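Local coordinates for variant surface glycoprotein MITAT 1.1 (Trypanosoma brucei brucei, PDB 5LY9) that coats the surface of the bloodstream parasite as its variant antigen, exchanged for antigenically distinct versions so that the trypanosome evades the host immune response, at residues T265-T268 / Q274-L277; Q40-A45 / G70-K75; K299-A302 / G306-A309; T276-V281 / N294-K299. All coordinates share one frame; numbering follows the deposited sequence.

Interaction 1 (T265-T268 / Q274-L277); sequences TNET and QPTL. With NAG (2-acetamido-2-deoxy-beta-D-glucopyranose), chain C.
Glu-267 meets the first turn of helix 275-285 through both of its carboxylate oxygens. OE1 accepts a hydrogen bond from the backbone N of Thr-276 at 2.9 Å, on its syn side, with an N-H...O angle of 151°. OE2 accepts the hydroxyl OG1 of Thr-276 at 2.5 Å. This bond is short and also syn, but it lies 23° out of the carboxylate plane. The two bonds to one residue fix the rotation of the carboxylate. The Glu-267 chain is extended beyond CG and crosses the Thr-276 side chain at about a right angle. A negative group at the N-terminal end of a helix probably also gains from the helix dipole. The loop and helix 275-285 lie beside the long helices of the A-type VSG domain. Gln-274 holds the N-cap position, yet Glu-267, from the preceding loop, is what binds the N-H of Thr-276. Nearer the backbone, Glu-267 CB lies 3.8 Å from Gln-274 CB. Gln-274 CG comes 3.5 Å from Thr-268 O, and its NE2 bonds to Gly-269 O within the connecting loop. Further out, the hydroxyl of Tyr-71, on helix 62-114, is hydrogen-bonded to the backbone N of Glu-267. The neighbouring Asn-266 carries the N-linked glycan: its ND2 is bonded to C1 of the first N-acetylglucosamine at 1.4 Å.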
loop_
_atom_site.group_PDB
_atom_site.type_symbol
_atom_site.label_atom_id
_atom_site.label_comp_id
_atom_site.label_asym_id
_atom_site.label_seq_id
_atom_site.Cartn_x
_atom_site.Cartn_y
_atom_site.Cartn_z
ATOM N N THR A 265 1.068 -18.352 5.931
ATOM C CA THR A 265 1.543 -19.643 5.480
ATOM C C THR A 265 1.037 -20.703 6.399
ATOM O O THR A 265 0.604 -20.414 7.521
ATOM C CB THR A 265 3.101 -19.699 5.506
ATOM O OG1 THR A 265 3.582 -19.190 6.742
ATOM C CG2 THR A 265 3.682 -18.837 4.410
ATOM N N ASN A 266 1.042 -21.924 5.909
ATOM C CA ASN A 266 0.723 -23.082 6.723
ATOM C C ASN A 266 1.719 -23.288 7.843
ATOM O O ASN A 266 2.914 -23.001 7.731
ATOM C CB ASN A 266 0.663 -24.313 5.828
ATOM C CG ASN A 266 -0.586 -24.352 4.909
ATOM O OD1 ASN A 266 -1.756 -24.145 5.343
ATOM N ND2 ASN A 266 -0.357 -24.703 3.662
ATOM N N GLU A 267 1.224 -23.797 8.960
ATOM C CA GLU A 267 2.079 -24.132 10.108
ATOM C C GLU A 267 2.917 -25.358 9.760
ATOM O O GLU A 267 2.555 -26.156 8.897
ATOM C CB GLU A 267 1.217 -24.355 11.341
ATOM C CG GLU A 267 0.562 -23.026 11.715
ATOM C CD GLU A 267 -0.428 -23.055 12.904
ATOM O OE1 GLU A 267 -0.825 -24.158 13.353
ATOM O OE2 GLU A 267 -0.917 -21.955 13.238
ATOM N N THR A 268 4.070 -25.436 10.406
ATOM C CA THR A 268 5.096 -26.451 10.221
ATOM C C THR A 268 5.472 -27.128 11.558
ATOM O O THR A 268 5.090 -26.734 12.615
ATOM C CB THR A 268 6.394 -25.839 9.620
ATOM O OG1 THR A 268 6.982 -24.964 10.582
ATOM C CG2 THR A 268 6.091 -25.108 8.403
ATOM N N GLN A 274 1.828 -27.317 16.008
ATOM C CA GLN A 274 1.154 -26.403 15.096
ATOM C C GLN A 274 0.022 -25.784 15.905
ATOM O O GLN A 274 -0.977 -26.455 16.248
ATOM C CB GLN A 274 0.672 -27.190 13.882
ATOM C CG GLN A 274 1.782 -27.808 13.037
ATOM C CD GLN A 274 1.277 -28.497 11.820
ATOM O OE1 GLN A 274 0.160 -28.286 11.403
ATOM N NE2 GLN A 274 2.099 -29.311 11.232
ATOM N N PRO A 275 0.193 -24.511 16.317
ATOM C CA PRO A 275 -0.713 -24.067 17.409
ATOM C C PRO A 275 -2.177 -23.975 17.015
ATOM O O PRO A 275 -3.049 -24.252 17.875
ATOM C CB PRO A 275 -0.164 -22.695 17.871
ATOM C CG PRO A 275 0.917 -22.397 16.929
ATOM C CD PRO A 275 1.327 -23.576 16.130
ATOM N N THR A 276 -2.453 -23.732 15.734
ATOM C CA THR A 276 -3.840 -23.592 15.291
ATOM C C THR A 276 -4.424 -25.003 15.261
ATOM O O THR A 276 -5.544 -25.230 15.675
ATOM C CB THR A 276 -3.914 -22.949 13.913
ATOM O OG1 THR A 276 -3.308 -21.650 13.998
ATOM C CG2 THR A 276 -5.340 -22.868 13.418
ATOM N N LEU A 277 -3.646 -25.947 14.730
ATOM C CA LEU A 277 -4.103 -27.349 14.703
ATOM C C LEU A 277 -4.402 -27.850 16.104
ATOM O O LEU A 277 -5.447 -28.437 16.373
ATOM C CB LEU A 277 -3.073 -28.257 13.968
ATOM C CG LEU A 277 -3.610 -29.600 13.493
ATOM C CD1 LEU A 277 -4.662 -29.395 12.431
ATOM C CD2 LEU A 277 -2.454 -30.479 13.027
HETATM C C1 NAG C . -1.405 -24.856 2.696
HETATM C C2 NAG C . -1.137 -24.254 1.325
HETATM C C3 NAG C . -2.175 -24.638 0.330
HETATM C C4 NAG C . -2.253 -26.171 0.309
HETATM C C5 NAG C . -2.542 -26.695 1.708
HETATM C C6 NAG C . -2.575 -28.224 1.840
HETATM C C7 NAG C . 0.045 -22.119 1.259
HETATM C C8 NAG C . -0.003 -20.620 1.376
HETATM N N2 NAG C . -1.093 -22.800 1.426
HETATM O O3 NAG C . -1.791 -24.174 -0.958
HETATM O O4 NAG C . -3.344 -26.510 -0.542
HETATM O O5 NAG C . -1.508 -26.272 2.559
HETATM O O6 NAG C . -1.403 -28.784 1.227
HETATM O O7 NAG C . 1.087 -22.697 1.048
#

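Interaction 2 (Q40-A45 / G70-K75); sequences QKIKAA and GYFARK. With NAG (2-acetamido-2-deoxy-beta-D-glucopyranose), chain C; NAG (2-acetamido-2-deoxy-beta-D-glucopyranose), chain B.
Ala-45 meets Phe-72 over one face of its ring. The methyl CB of Ala-45 sits over the centre of the Phe-72 ring, 3.6 Å from the centroid and 7° off the ring normal. This is a CH-pi contact. On the opposite face of the ring, Tyr-71 CD2 lies offset toward the rim. The aromatic ring is therefore held between its sequence neighbour and the facing helix. Ile-42 reaches the other helix with its CG2 branch, which is anti to the backbone N (chi1 -61° for CG1). CG2 lies 3.3 Å from Phe-72 O and 3.8 Å from Lys-75 CB. Helices 24-55 and 62-114 run nearly antiparallel here, at 153°, with their axes 8.2 Å apart. They are the long hairpin of the A-type N-terminal domain. Arg-74 forms a salt bridge with Asp-348 of the second subunit, and Gln-40 a hydrogen bond with Glu-81 of that subunit. No hydrogen bond joins the two segments. Carbon contact between side chains and backbone holds them. The Asn-linked sugar adds C6, 3.7 Å from Phe-72 CZ, while Ile-42 CG1 lies 3.6 Å from its amide N2, so the glycan offers the helices both carbon and polar surface.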
loop_
_atom_site.group_PDB
_atom_site.type_symbol
_atom_site.label_atom_id
_atom_site.label_comp_id
_atom_site.label_asym_id
_atom_site.label_seq_id
_atom_site.Cartn_x
_atom_site.Cartn_y
_atom_site.Cartn_z
ATOM N N GLN A 40 -5.753 -16.775 -0.281
ATOM C CA GLN A 40 -6.588 -17.492 -1.259
ATOM C C GLN A 40 -6.370 -18.951 -1.385
ATOM O O GLN A 40 -7.359 -19.686 -1.478
ATOM C CB GLN A 40 -6.594 -16.867 -2.641
ATOM C CG GLN A 40 -7.161 -15.440 -2.682
ATOM C CD GLN A 40 -6.908 -14.835 -4.055
ATOM O OE1 GLN A 40 -5.755 -14.802 -4.528
ATOM N NE2 GLN A 40 -7.976 -14.385 -4.714
ATOM N N LYS A 41 -5.109 -19.361 -1.420
ATOM C CA LYS A 41 -4.780 -20.767 -1.520
ATOM C C LYS A 41 -5.291 -21.508 -0.282
ATOM O O LYS A 41 -5.719 -22.654 -0.391
ATOM C CB LYS A 41 -3.271 -20.940 -1.610
ATOM C CG LYS A 41 -2.749 -20.488 -2.962
ATOM C CD LYS A 41 -1.238 -20.692 -3.026
ATOM C CE LYS A 41 -0.724 -20.199 -4.377
ATOM N NZ LYS A 41 0.746 -20.243 -4.398
ATOM N N ILE A 42 -5.189 -20.885 0.891
ATOM C CA ILE A 42 -5.668 -21.519 2.124
ATOM C C ILE A 42 -7.175 -21.541 2.161
ATOM O O ILE A 42 -7.778 -22.564 2.628
ATOM C CB ILE A 42 -5.046 -20.866 3.374
ATOM C CG1 ILE A 42 -3.516 -21.019 3.356
ATOM C CG2 ILE A 42 -5.469 -21.530 4.658
ATOM C CD1 ILE A 42 -2.875 -20.141 4.382
ATOM N N LYS A 43 -7.814 -20.500 1.678
ATOM C CA LYS A 43 -9.277 -20.547 1.476
ATOM C C LYS A 43 -9.663 -21.648 0.538
ATOM O O LYS A 43 -10.659 -22.357 0.799
ATOM C CB LYS A 43 -9.828 -19.194 1.015
ATOM C CG LYS A 43 -11.300 -19.117 0.797
ATOM C CD LYS A 43 -12.190 -19.374 2.001
ATOM C CE LYS A 43 -12.132 -18.302 3.086
ATOM N NZ LYS A 43 -12.797 -18.565 4.417
ATOM N N ALA A 44 -8.918 -21.801 -0.573
ATOM C CA ALA A 44 -9.260 -22.893 -1.491
ATOM C C ALA A 44 -9.172 -24.253 -0.781
ATOM O O ALA A 44 -10.016 -25.121 -0.962
ATOM C CB ALA A 44 -8.381 -22.861 -2.700
ATOM N N ALA A 45 -8.184 -24.431 0.072
ATOM C CA ALA A 45 -8.046 -25.679 0.796
ATOM C C ALA A 45 -9.213 -25.897 1.769
ATOM O O ALA A 45 -9.749 -27.024 1.866
ATOM C CB ALA A 45 -6.723 -25.742 1.512
ATOM N N GLY A 70 -11.330 -27.005 9.589
ATOM C CA GLY A 70 -11.273 -25.960 10.644
ATOM C C GLY A 70 -9.960 -25.254 10.681
ATOM O O GLY A 70 -9.923 -24.012 10.868
ATOM N N TYR A 71 -8.862 -26.009 10.491
ATOM C CA TYR A 71 -7.541 -25.446 10.443
ATOM C C TYR A 71 -7.352 -24.481 9.297
ATOM O O TYR A 71 -6.914 -23.332 9.468
ATOM C CB TYR A 71 -6.512 -26.552 10.446
ATOM C CG TYR A 71 -5.167 -26.153 10.051
ATOM C CD1 TYR A 71 -4.254 -25.720 10.967
ATOM C CD2 TYR A 71 -4.810 -26.218 8.732
ATOM C CE1 TYR A 71 -3.037 -25.284 10.569
ATOM C CE2 TYR A 71 -3.630 -25.781 8.307
ATOM C CZ TYR A 71 -2.696 -25.334 9.234
ATOM O OH TYR A 71 -1.407 -24.973 8.786
ATOM N N PHE A 72 -7.706 -24.923 8.123
ATOM C CA PHE A 72 -7.557 -24.021 6.982
ATOM C C PHE A 72 -8.444 -22.787 7.124
ATOM O O PHE A 72 -8.022 -21.675 6.796
ATOM C CB PHE A 72 -7.911 -24.743 5.653
ATOM C CG PHE A 72 -6.925 -25.821 5.271
ATOM C CD1 PHE A 72 -5.585 -25.555 5.187
ATOM C CD2 PHE A 72 -7.359 -27.094 4.935
ATOM C CE1 PHE A 72 -4.626 -26.545 4.838
ATOM C CE2 PHE A 72 -6.438 -28.105 4.622
ATOM C CZ PHE A 72 -5.098 -27.832 4.584
ATOM N N ALA A 73 -9.660 -22.960 7.603
ATOM C CA ALA A 73 -10.508 -21.795 7.905
ATOM C C ALA A 73 -9.864 -20.811 8.866
ATOM O O ALA A 73 -9.794 -19.614 8.552
ATOM C CB ALA A 73 -11.835 -22.232 8.435
ATOM N N ARG A 74 -9.373 -21.275 9.989
ATOM C CA ARG A 74 -8.682 -20.342 10.905
ATOM C C ARG A 74 -7.551 -19.649 10.215
ATOM O O ARG A 74 -7.327 -18.457 10.423
ATOM C CB ARG A 74 -8.169 -21.000 12.212
ATOM C CG ARG A 74 -9.264 -21.257 13.204
ATOM C CD ARG A 74 -8.702 -21.327 14.620
ATOM N NE ARG A 74 -9.743 -21.576 15.583
ATOM C CZ ARG A 74 -9.533 -21.844 16.851
ATOM N NH1 ARG A 74 -8.294 -21.857 17.370
ATOM N NH2 ARG A 74 -10.562 -22.090 17.625
ATOM N N LYS A 75 -6.787 -20.394 9.430
ATOM C CA LYS A 75 -5.595 -19.832 8.842
ATOM C C LYS A 75 -5.909 -18.804 7.771
ATOM O O LYS A 75 -5.236 -17.772 7.709
ATOM C CB LYS A 75 -4.675 -20.884 8.301
ATOM C CG LYS A 75 -4.004 -21.672 9.444
ATOM C CD LYS A 75 -2.950 -20.867 10.252
ATOM C CE LYS A 75 -1.720 -20.560 9.432
ATOM N NZ LYS A 75 -0.852 -19.467 9.889
HETATM C C1 NAG C . -1.405 -24.856 2.696
HETATM C C2 NAG C . -1.137 -24.254 1.325
HETATM C C3 NAG C . -2.175 -24.638 0.330
HETATM C C4 NAG C . -2.253 -26.171 0.309
HETATM C C5 NAG C . -2.542 -26.695 1.708
HETATM C C6 NAG C . -2.575 -28.224 1.840
HETATM C C7 NAG C . 0.045 -22.119 1.259
HETATM C C8 NAG C . -0.003 -20.620 1.376
HETATM N N2 NAG C . -1.093 -22.800 1.426
HETATM O O3 NAG C . -1.791 -24.174 -0.958
HETATM O O4 NAG C . -3.344 -26.510 -0.542
HETATM O O5 NAG C . -1.508 -26.272 2.559
HETATM O O6 NAG C . -1.403 -28.784 1.227
HETATM O O7 NAG C . 1.087 -22.697 1.048
HETATM C C1 NAG B . -2.970 -27.388 -1.582
HETATM C C2 NAG B . -4.232 -28.017 -2.086
HETATM C C3 NAG B . -4.015 -28.862 -3.342
HETATM C C4 NAG B . -3.232 -28.078 -4.399
HETATM C C5 NAG B . -1.983 -27.545 -3.709
HETATM C C6 NAG B . -1.044 -26.760 -4.606
HETATM C C7 NAG B . -6.136 -28.711 -0.757
HETATM C C8 NAG B . -6.692 -29.732 0.174
HETATM N N2 NAG B . -4.885 -28.891 -1.113
HETATM O O3 NAG B . -5.269 -29.323 -3.916
HETATM O O4 NAG B . -3.016 -28.835 -5.645
HETATM O O5 NAG B . -2.366 -26.662 -2.622
HETATM O O6 NAG B . -1.776 -25.689 -5.139
HETATM O O7 NAG B . -6.749 -27.739 -1.123
#

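Interaction 3 (K299-A302 / G306-A309); sequences KLEA and GLAA
Leu-307 and Glu-301 both carry CG beside the backbone N and away from the carbonyl carbon, with chi1 at -60° and -75°. In Leu-307 this swings the branched end back toward helix 295-304. In Glu-301, whose chain is extended beyond CG, it brings the side chain against the leucine, which it crosses at a slant. The CD2 methyl of Leu-307 fits between two helix residues. It is 3.8 Å from Leu-300 CB and 3.9 Å from Glu-301 CG. The CD1 methyl lies next to the carboxylate instead, 3.5 Å from Glu-301 OE2. Leu-307 CG is 3.7 Å from the same oxygen. So the aliphatic part of the glutamate packs on the leucine, and its charged end lies against a methyl. Gly-306 brings the chain back to the helix. Its phi of 153° is a backbone setting open to few residues other than glycine. Its CA comes 4.3 Å from the CA of Glu-301, and its N is 3.7 Å from Glu-301 O. This is the C-terminal exit of helix 295-304 into the loop before helix 313-321, in the A-type VSG domain. The chain turns back so that Gly-306 and Leu-307 touch the helix, then moves off. Leu-307 shares backbone hydrogen bonds with Leu-271, while Leu-300 packs on Leu-271 and on Val-281 of helix 275-285. No hydrogen bond crosses between the segments. The contact rests on carbon packing by two leucines and the stem of a glutamate, with the carboxylate at its more exposed side.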
loop_
_atom_site.group_PDB
_atom_site.type_symbol
_atom_site.label_atom_id
_atom_site.label_comp_id
_atom_site.label_asym_id
_atom_site.label_seq_id
_atom_site.Cartn_x
_atom_site.Cartn_y
_atom_site.Cartn_z
ATOM N N LYS A 299 -4.930 -37.321 20.985
ATOM C CA LYS A 299 -5.977 -37.404 19.983
ATOM C C LYS A 299 -5.385 -37.348 18.577
ATOM O O LYS A 299 -5.817 -38.045 17.674
ATOM C CB LYS A 299 -6.962 -36.271 20.166
ATOM C CG LYS A 299 -8.068 -36.278 19.144
ATOM C CD LYS A 299 -8.929 -37.487 19.329
ATOM C CE LYS A 299 -10.212 -37.250 18.668
ATOM N NZ LYS A 299 -11.134 -38.442 18.782
ATOM N N LEU A 300 -4.395 -36.459 18.358
ATOM C CA LEU A 300 -3.742 -36.393 17.052
ATOM C C LEU A 300 -3.095 -37.721 16.649
ATOM O O LEU A 300 -3.132 -38.099 15.462
ATOM C CB LEU A 300 -2.674 -35.271 16.962
ATOM C CG LEU A 300 -3.231 -33.847 17.039
ATOM C CD1 LEU A 300 -2.156 -32.835 17.394
ATOM C CD2 LEU A 300 -3.836 -33.520 15.702
ATOM N N GLU A 301 -2.501 -38.400 17.609
ATOM C CA GLU A 301 -1.861 -39.719 17.313
ATOM C C GLU A 301 -2.923 -40.743 16.922
ATOM O O GLU A 301 -2.728 -41.573 16.028
ATOM C CB GLU A 301 -1.128 -40.203 18.533
ATOM C CG GLU A 301 0.122 -39.454 18.733
ATOM C CD GLU A 301 0.707 -39.558 20.131
ATOM O OE1 GLU A 301 0.054 -40.000 21.103
ATOM O OE2 GLU A 301 1.902 -39.181 20.219
ATOM N N ALA A 302 -4.053 -40.705 17.639
ATOM C CA ALA A 302 -5.183 -41.573 17.300
ATOM C C ALA A 302 -5.833 -41.284 15.999
ATOM O O ALA A 302 -6.471 -42.153 15.380
ATOM C CB ALA A 302 -6.198 -41.551 18.455
ATOM N N GLY A 306 0.400 -40.679 14.343
ATOM C CA GLY A 306 1.688 -40.118 14.831
ATOM C C GLY A 306 1.607 -38.583 14.790
ATOM O O GLY A 306 0.547 -38.031 14.495
ATOM N N LEU A 307 2.689 -37.941 15.122
ATOM C CA LEU A 307 2.773 -36.477 15.168
ATOM C C LEU A 307 3.646 -35.881 14.081
ATOM O O LEU A 307 3.755 -34.659 13.969
ATOM C CB LEU A 307 3.237 -36.021 16.539
ATOM C CG LEU A 307 2.392 -36.390 17.786
ATOM C CD1 LEU A 307 3.053 -36.038 19.135
ATOM C CD2 LEU A 307 0.998 -35.794 17.678
ATOM N N ALA A 308 4.244 -36.691 13.227
ATOM C CA ALA A 308 5.056 -36.090 12.167
ATOM C C ALA A 308 4.137 -35.285 11.245
ATOM O O ALA A 308 2.982 -35.672 10.979
ATOM C CB ALA A 308 5.744 -37.176 11.381
ATOM N N ALA A 309 4.662 -34.182 10.702
ATOM C CA ALA A 309 3.851 -33.289 9.894
ATOM C C ALA A 309 3.243 -33.971 8.709
ATOM O O ALA A 309 2.128 -33.616 8.330
ATOM C CB ALA A 309 4.647 -32.059 9.427
#

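Interaction 4 (T276-V281 / N294-K299); sequences TLKALV and NAEATK
Glu-296 has the most surface buried in this contact, followed by Val-281 and Lys-278. Glu-296 folds over the helix 275-285 backbone. With CG beside its own backbone N (chi1 -62°), CG comes 3.5 Å from Lys-278 O. The chain then bends at chi2 (88°), which turns the carboxylate. Its CB lies 3.8 Å from Lys-278 CG, where the two side chains cross at about a right angle. Lys-278 is extended from CB onward, with CG anti to the backbone N. Its NZ stays 5.0 Å from Glu-296 OE1. This is no salt bridge, though the opposite charges may still attract weakly. Val-281 is buried and points toward the other helix. Its CG1 methyl lies 3.9 Å from Glu-296 CA. The same methyl meets Lys-299 about one helical turn further on, 3.8 Å from CB and also from CG. Beyond these carbons the Lys-299 chain leads away, and its NZ bonds Gln-63 OE1. Leu-280, pointing away from this contact, packs on Leu-67 and Arg-74 of helix 62-114. The two short axes pass 9.2 Å apart at an angle of 94°. This is orthogonal packing in a helix-loop-helix pair, set beside the long helical hairpin of the VSG N-terminal domain.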
loop_
_atom_site.group_PDB
_atom_site.type_symbol
_atom_site.label_atom_id
_atom_site.label_comp_id
_atom_site.label_asym_id
_atom_site.label_seq_id
_atom_site.Cartn_x
_atom_site.Cartn_y
_atom_site.Cartn_z
ATOM N N THR A 276 -2.453 -23.732 15.734
ATOM C CA THR A 276 -3.840 -23.592 15.291
ATOM C C THR A 276 -4.424 -25.003 15.261
ATOM O O THR A 276 -5.544 -25.230 15.675
ATOM C CB THR A 276 -3.914 -22.949 13.913
ATOM O OG1 THR A 276 -3.308 -21.650 13.998
ATOM C CG2 THR A 276 -5.340 -22.868 13.418
ATOM N N LEU A 277 -3.646 -25.947 14.730
ATOM C CA LEU A 277 -4.103 -27.349 14.703
ATOM C C LEU A 277 -4.402 -27.850 16.104
ATOM O O LEU A 277 -5.447 -28.437 16.373
ATOM C CB LEU A 277 -3.073 -28.257 13.968
ATOM C CG LEU A 277 -3.610 -29.600 13.493
ATOM C CD1 LEU A 277 -4.662 -29.395 12.431
ATOM C CD2 LEU A 277 -2.454 -30.479 13.027
ATOM N N LYS A 278 -3.463 -27.666 17.000
ATOM C CA LYS A 278 -3.584 -28.201 18.334
ATOM C C LYS A 278 -4.799 -27.589 19.023
ATOM O O LYS A 278 -5.561 -28.300 19.707
ATOM C CB LYS A 278 -2.277 -27.873 19.131
ATOM C CG LYS A 278 -2.279 -28.426 20.532
ATOM C CD LYS A 278 -1.143 -27.838 21.338
ATOM C CE LYS A 278 -0.987 -28.696 22.562
ATOM N NZ LYS A 278 -0.071 -27.988 23.523
ATOM N N ALA A 279 -4.970 -26.261 18.852
ATOM C CA ALA A 279 -6.122 -25.552 19.526
ATOM C C ALA A 279 -7.438 -26.061 19.008
ATOM O O ALA A 279 -8.411 -26.216 19.775
ATOM C CB ALA A 279 -6.039 -24.077 19.328
ATOM N N LEU A 280 -7.489 -26.370 17.708
ATOM C CA LEU A 280 -8.762 -26.894 17.144
ATOM C C LEU A 280 -9.091 -28.328 17.606
ATOM O O LEU A 280 -10.243 -28.712 17.550
ATOM C CB LEU A 280 -8.777 -26.837 15.632
ATOM C CG LEU A 280 -8.958 -25.444 15.068
ATOM C CD1 LEU A 280 -8.501 -25.399 13.649
ATOM C CD2 LEU A 280 -10.402 -25.068 15.244
ATOM N N VAL A 281 -8.086 -29.114 18.024
ATOM C CA VAL A 281 -8.331 -30.421 18.511
ATOM C C VAL A 281 -9.203 -30.275 19.759
ATOM O O VAL A 281 -10.201 -30.972 19.939
ATOM C CB VAL A 281 -7.032 -31.218 18.750
ATOM C CG1 VAL A 281 -7.327 -32.539 19.484
ATOM C CG2 VAL A 281 -6.330 -31.508 17.396
ATOM N N ASN A 294 -1.942 -33.375 27.941
ATOM C CA ASN A 294 -1.527 -33.643 26.568
ATOM C C ASN A 294 -2.581 -34.417 25.792
ATOM O O ASN A 294 -2.255 -35.239 24.936
ATOM C CB ASN A 294 -0.159 -34.357 26.457
ATOM C CG ASN A 294 0.980 -33.560 27.060
ATOM O OD1 ASN A 294 1.969 -34.139 27.615
ATOM N ND2 ASN A 294 0.856 -32.227 27.005
ATOM N N ALA A 295 -3.840 -34.077 26.053
ATOM C CA ALA A 295 -4.963 -34.710 25.381
ATOM C C ALA A 295 -4.940 -34.440 23.866
ATOM O O ALA A 295 -5.285 -35.293 23.048
ATOM C CB ALA A 295 -6.264 -34.241 25.984
ATOM N N GLU A 296 -4.467 -33.270 23.497
ATOM C CA GLU A 296 -4.416 -32.941 22.044
ATOM C C GLU A 296 -3.470 -33.822 21.259
ATOM O O GLU A 296 -3.833 -34.329 20.156
ATOM C CB GLU A 296 -4.129 -31.471 21.787
ATOM C CG GLU A 296 -5.173 -30.538 22.341
ATOM C CD GLU A 296 -4.919 -30.133 23.772
ATOM O OE1 GLU A 296 -4.085 -30.740 24.455
ATOM O OE2 GLU A 296 -5.576 -29.188 24.252
ATOM N N ALA A 297 -2.278 -33.999 21.807
ATOM C CA ALA A 297 -1.278 -34.893 21.223
ATOM C C ALA A 297 -1.765 -36.330 21.092
ATOM O O ALA A 297 -1.609 -36.979 20.029
ATOM C CB ALA A 297 0.026 -34.859 22.024
ATOM N N THR A 298 -2.416 -36.814 22.139
ATOM C CA THR A 298 -2.976 -38.168 22.144
ATOM C C THR A 298 -4.031 -38.311 21.114
ATOM O O THR A 298 -4.027 -39.284 20.398
ATOM C CB THR A 298 -3.583 -38.464 23.512
ATOM O OG1 THR A 298 -2.510 -38.435 24.457
ATOM C CG2 THR A 298 -4.200 -39.817 23.522
ATOM N N LYS A 299 -4.930 -37.321 20.985
ATOM C CA LYS A 299 -5.977 -37.404 19.983
ATOM C C LYS A 299 -5.385 -37.348 18.577
ATOM O O LYS A 299 -5.817 -38.045 17.674
ATOM C CB LYS A 299 -6.962 -36.271 20.166
ATOM C CG LYS A 299 -8.068 -36.278 19.144
ATOM C CD LYS A 299 -8.929 -37.487 19.329
ATOM C CE LYS A 299 -10.212 -37.250 18.668
ATOM N NZ LYS A 299 -11.134 -38.442 18.782
#

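How the interactions relate
Interaction 2 is the buried one: it joins the two long helices by carbon contact, under the glycan. Interactions 1, 3 and 4 are only partly buried and belong to the layer beside helix 62-114. Interaction 1 alone has hydrogen bonds between its segments, where a loop carboxylate meets a helix start. In interactions 3 and 4 the glutamates instead pack through their carbons, with charged groups toward the more exposed side. Interactions 1 and 4 share helix 275-285; interactions 3 and 4 share helix 295-304. Interactions 1 and 2 share the first sugar. Leu-280 CD1 of 276-281 packs on the backbone N of Tyr-71 in interaction 2. Interactions 2 and 3 do not touch.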